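PDB 4AWD: beta-porphyranase B from Bacteroides plebeius, which hydrolyses the sulfated red-algal polysaccharide porphyran at its beta-D-galactopyranose-(1->4)-alpha-L-galactopyranose-6-sulfate linkages, releasing mostly a disaccharide. Local coordinates for residues D56-G60 / K61-A65; V91-G94 / C95-I99. One frame throughout, in Å; residues are numbered along the deposited sequence.

Interaction 1: D56-G60 / K61-A65. With CA (calcium ion), chain C.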
# COMPACT_ATOMS: atom_id res chain seq x y z
N ASP A 56 7.65 -7.15 -10.42
CA ASP A 56 8.05 -8.48 -10.00
C ASP A 56 6.91 -9.48 -10.07
O ASP A 56 5.83 -9.26 -9.48
CB ASP A 56 8.61 -8.47 -8.57
CG ASP A 56 9.61 -9.61 -8.33
OD1 ASP A 56 9.41 -10.73 -8.86
OD2 ASP A 56 10.58 -9.37 -7.59
N GLU A 57 7.19 -10.60 -10.73
CA GLU A 57 6.23 -11.67 -10.89
C GLU A 57 6.30 -12.65 -9.73
O GLU A 57 5.40 -13.46 -9.53
CB GLU A 57 6.48 -12.39 -12.22
CG GLU A 57 6.36 -11.50 -13.45
CD GLU A 57 4.97 -10.88 -13.63
OE1 GLU A 57 3.95 -11.51 -13.25
OE2 GLU A 57 4.89 -9.76 -14.17
N PHE A 58 7.36 -12.56 -8.95
CA PHE A 58 7.58 -13.46 -7.80
C PHE A 58 7.50 -14.93 -8.23
O PHE A 58 6.93 -15.77 -7.53
CB PHE A 58 6.61 -13.16 -6.63
CG PHE A 58 6.53 -11.71 -6.24
CD1 PHE A 58 7.61 -11.06 -5.65
CD2 PHE A 58 5.34 -10.99 -6.44
CE1 PHE A 58 7.52 -9.71 -5.27
CE2 PHE A 58 5.24 -9.64 -6.07
CZ PHE A 58 6.32 -8.99 -5.48
N ASN A 59 8.07 -15.24 -9.39
CA ASN A 59 7.98 -16.60 -9.93
C ASN A 59 9.26 -17.41 -9.72
O ASN A 59 9.40 -18.51 -10.26
CB ASN A 59 7.54 -16.58 -11.41
CG ASN A 59 6.05 -16.24 -11.58
OD1 ASN A 59 5.31 -16.14 -10.60
ND2 ASN A 59 5.62 -16.06 -12.83
N GLY A 60 10.17 -16.86 -8.94
CA GLY A 60 11.41 -17.54 -8.60
C GLY A 60 11.38 -18.32 -7.30
O GLY A 60 10.31 -18.65 -6.76
N LYS A 61 12.57 -18.61 -6.79
CA LYS A 61 12.72 -19.44 -5.60
C LYS A 61 12.84 -18.61 -4.31
O LYS A 61 12.78 -19.16 -3.20
CB LYS A 61 13.94 -20.37 -5.75
CG LYS A 61 14.24 -20.82 -7.20
CD LYS A 61 15.46 -21.76 -7.30
CE LYS A 61 16.80 -21.03 -7.08
NZ LYS A 61 17.24 -20.21 -8.26
N ARG A 62 12.99 -17.29 -4.46
CA ARG A 62 13.13 -16.37 -3.33
C ARG A 62 12.78 -14.93 -3.72
O ARG A 62 12.70 -14.58 -4.90
CB ARG A 62 14.55 -16.40 -2.75
CG ARG A 62 15.61 -15.88 -3.72
CD ARG A 62 17.02 -15.83 -3.12
NE ARG A 62 17.67 -17.14 -3.04
CZ ARG A 62 18.13 -17.85 -4.08
NH1 ARG A 62 18.00 -17.40 -5.33
NH2 ARG A 62 18.70 -19.03 -3.86
N LEU A 63 12.58 -14.10 -2.70
CA LEU A 63 12.43 -12.66 -2.91
C LEU A 63 13.75 -12.11 -3.46
O LEU A 63 14.84 -12.48 -3.02
CB LEU A 63 12.03 -11.96 -1.60
CG LEU A 63 11.75 -10.44 -1.64
CD1 LEU A 63 10.40 -10.13 -2.21
CD2 LEU A 63 11.88 -9.82 -0.26
N ASN A 64 13.62 -11.25 -4.47
CA ASN A 64 14.78 -10.65 -5.09
C ASN A 64 15.30 -9.53 -4.20
O ASN A 64 14.74 -8.43 -4.17
CB ASN A 64 14.40 -10.13 -6.47
CG ASN A 64 15.58 -9.54 -7.23
OD1 ASN A 64 16.70 -9.44 -6.72
ND2 ASN A 64 15.32 -9.15 -8.48
N ALA A 65 16.37 -9.83 -3.48
CA ALA A 65 16.92 -8.93 -2.49
C ALA A 65 17.57 -7.70 -3.12
O ALA A 65 17.83 -6.72 -2.44
CB ALA A 65 17.90 -9.68 -1.54
CA CA C . 3.42 -14.79 -10.00
O HOH W 1 11.15 -11.42 -5.88
O HOH W 2 12.53 -8.88 -9.54
O HOH W 3 3.36 -13.98 -12.22
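Asp56 and Asn64 face each other across a loop that contains an Asx turn next to a calcium site, joined by two waters. Both side chains have CG anti to the backbone N (chi1 -153° in Asp56), which turns their polar ends toward these waters, with carboxylate and amide planes 83° apart. Direct contact is slight, 4.1 Å from Asp56 OD2 to Asn64 CB. One water donates to OD2 and accepts from Asn64 N; a second accepts from Asn64 ND2 and donates weakly to OD2, which also takes the Trp68 NE1 hydrogen bond. Asn64 OD1 is held by Ala66 N.

Asp56 OD1 closes the Asx turn, accepting from Phe58 N at 2.7 Å on its anti side, 34° out of the carboxylate plane. Phe58 CE1 lies 4.2 Å from Leu63 CD1, which approaches the ring obliquely; both side chains rest on Leu96.

The loop supplies calcium ligands Glu57 O, within the Asx turn, and Asn59 OD1, just after it; Gly94 and Asp312 contribute others. A calcium-bound water donates to Glu57 OE1, salt-bridged to Arg315, and accepts weakly from Asn59 ND2. Glu57 O and Asn59 OD1 stand 2.9 Å apart because each binds the calcium at 2.4 Å.

Interaction 2: V91-G94 / C95-I99. With CA (calcium ion), chain C.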
# COMPACT_ATOMS: atom_id res chain seq x y z
N VAL A 91 8.50 -16.07 -0.97
CA VAL A 91 8.07 -16.19 -2.35
C VAL A 91 7.98 -17.68 -2.65
O VAL A 91 8.98 -18.39 -2.57
CB VAL A 91 9.07 -15.53 -3.33
CG1 VAL A 91 8.75 -15.92 -4.78
CG2 VAL A 91 9.08 -14.02 -3.17
N LYS A 92 6.80 -18.16 -2.99
CA LYS A 92 6.62 -19.56 -3.22
C LYS A 92 5.47 -19.76 -4.19
O LYS A 92 4.45 -19.09 -4.07
CB LYS A 92 6.36 -20.27 -1.88
CG LYS A 92 6.13 -21.78 -1.97
CD LYS A 92 7.41 -22.59 -1.79
CE LYS A 92 7.09 -24.10 -1.68
NZ LYS A 92 6.14 -24.44 -0.56
N LYS A 93 5.65 -20.68 -5.14
CA LYS A 93 4.61 -21.05 -6.12
C LYS A 93 3.95 -19.87 -6.83
O LYS A 93 2.73 -19.83 -6.96
CB LYS A 93 3.52 -21.91 -5.47
CG LYS A 93 4.01 -23.18 -4.79
CD LYS A 93 2.90 -23.72 -3.89
CE LYS A 93 3.22 -25.10 -3.34
NZ LYS A 93 2.18 -25.55 -2.36
N GLY A 94 4.75 -18.90 -7.28
CA GLY A 94 4.22 -17.81 -8.10
C GLY A 94 3.72 -16.58 -7.35
O GLY A 94 3.27 -15.62 -7.98
N CYS A 95 3.81 -16.61 -6.02
CA CYS A 95 3.30 -15.51 -5.19
C CYS A 95 4.28 -15.00 -4.15
O CYS A 95 5.01 -15.78 -3.53
CB CYS A 95 2.02 -15.93 -4.46
SG CYS A 95 0.58 -16.08 -5.50
N LEU A 96 4.28 -13.69 -3.98
CA LEU A 96 4.81 -13.11 -2.77
C LEU A 96 3.80 -13.45 -1.67
O LEU A 96 2.59 -13.25 -1.83
CB LEU A 96 4.94 -11.58 -2.90
CG LEU A 96 5.30 -10.82 -1.62
CD1 LEU A 96 6.73 -11.14 -1.15
CD2 LEU A 96 5.10 -9.33 -1.80
N ARG A 97 4.30 -13.99 -0.57
CA ARG A 97 3.46 -14.39 0.56
C ARG A 97 3.85 -13.58 1.76
O ARG A 97 5.01 -13.63 2.19
CB ARG A 97 3.68 -15.85 0.92
CG ARG A 97 3.08 -16.84 -0.01
CD ARG A 97 3.73 -18.16 0.22
NE ARG A 97 3.09 -19.25 -0.50
CZ ARG A 97 3.23 -20.53 -0.15
NH1 ARG A 97 3.99 -20.85 0.91
NH2 ARG A 97 2.61 -21.49 -0.83
N ILE A 98 2.88 -12.86 2.31
CA ILE A 98 3.08 -12.22 3.61
C ILE A 98 2.14 -12.87 4.61
O ILE A 98 0.93 -12.66 4.56
CB ILE A 98 2.87 -10.68 3.60
CG1 ILE A 98 3.72 -10.01 2.50
CG2 ILE A 98 3.21 -10.12 4.97
CD1 ILE A 98 3.48 -8.48 2.35
N ILE A 99 2.70 -13.68 5.51
CA ILE A 99 1.89 -14.45 6.46
C ILE A 99 1.83 -13.74 7.81
O ILE A 99 2.81 -13.11 8.23
CB ILE A 99 2.40 -15.94 6.59
CG1 ILE A 99 1.36 -16.82 7.31
CG2 ILE A 99 3.81 -16.04 7.21
CD1 ILE A 99 1.70 -18.34 7.35
CA CA C . 3.42 -14.79 -10.00
O HOH W 4 1.80 -18.95 -3.11
O HOH W 5 2.99 -24.58 0.05
O HOH W 3 3.36 -13.98 -12.22
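A tight beta hairpin with a type I' turn from Lys92 to Cys95 links strands 89-92 and 95-107. Lys92 and Cys95 form its closing hydrogen-bonded pair: Lys92 N donates to Cys95 O at 3.0 Å and Cys95 N to Lys92 O at 3.2 Å. Next along the ladder, Val91 and Leu96 make a non-hydrogen-bonded pair, with Val91 CG2 4.2 Å from Leu96 CD1; the CA-H of Val91 points to Cys95 O.

Beside the turn, Lys92 CB sits over the centre of the Arg97 guanidinium, 3.5 Å above its plane. The chain of Arg97, extended from CG to NE, carries the guanidinium there, and Lys93 CD approaches NH2 obliquely at 3.8 Å. Two waters lie in the guanidinium plane at its edge: one accepts from NE and donates to Lys92 O, the other accepts from NH2 and Lys93 NZ and weakly from Lys92 NZ. The second water thus bridges three cationic side chains and probably eases their mutual repulsion.

At phi 90° and psi 0°, Gly94 suits the bend because it has no side chain to jam against Lys93 O. Its carbonyl O binds calcium at 2.2 Å. Strand 95-107 continues the sheet on its other side, where Leu96 and Ile98 make backbone hydrogen bonds with Tyr311 and Thr309 of strand 308-321, and the Leu96 side chain packs on Ile284 of strand 281-285.

How the interactions relate
From the N terminus, the chain leaves strand 46-50 and closes the loop of interaction 1 before strand 68-69; interaction 2 follows, closing the hairpin between strands 89-92 and 95-107. The two are in series, neither nested nor crossed, with centres about 9 Å apart. Their shared calcium, with its water, ties the early loop to the hairpin turn, and Asp312 brings strand 308-321 to the same ion. Direct packing supports this link: Phe58 O lies 3.3 Å from Val91 CG1, and Leu63 N lies 3.5 Å from Val91 CG2. Both contacts lie away from Glu176 and Glu181, the probable nucleophile and proton donor.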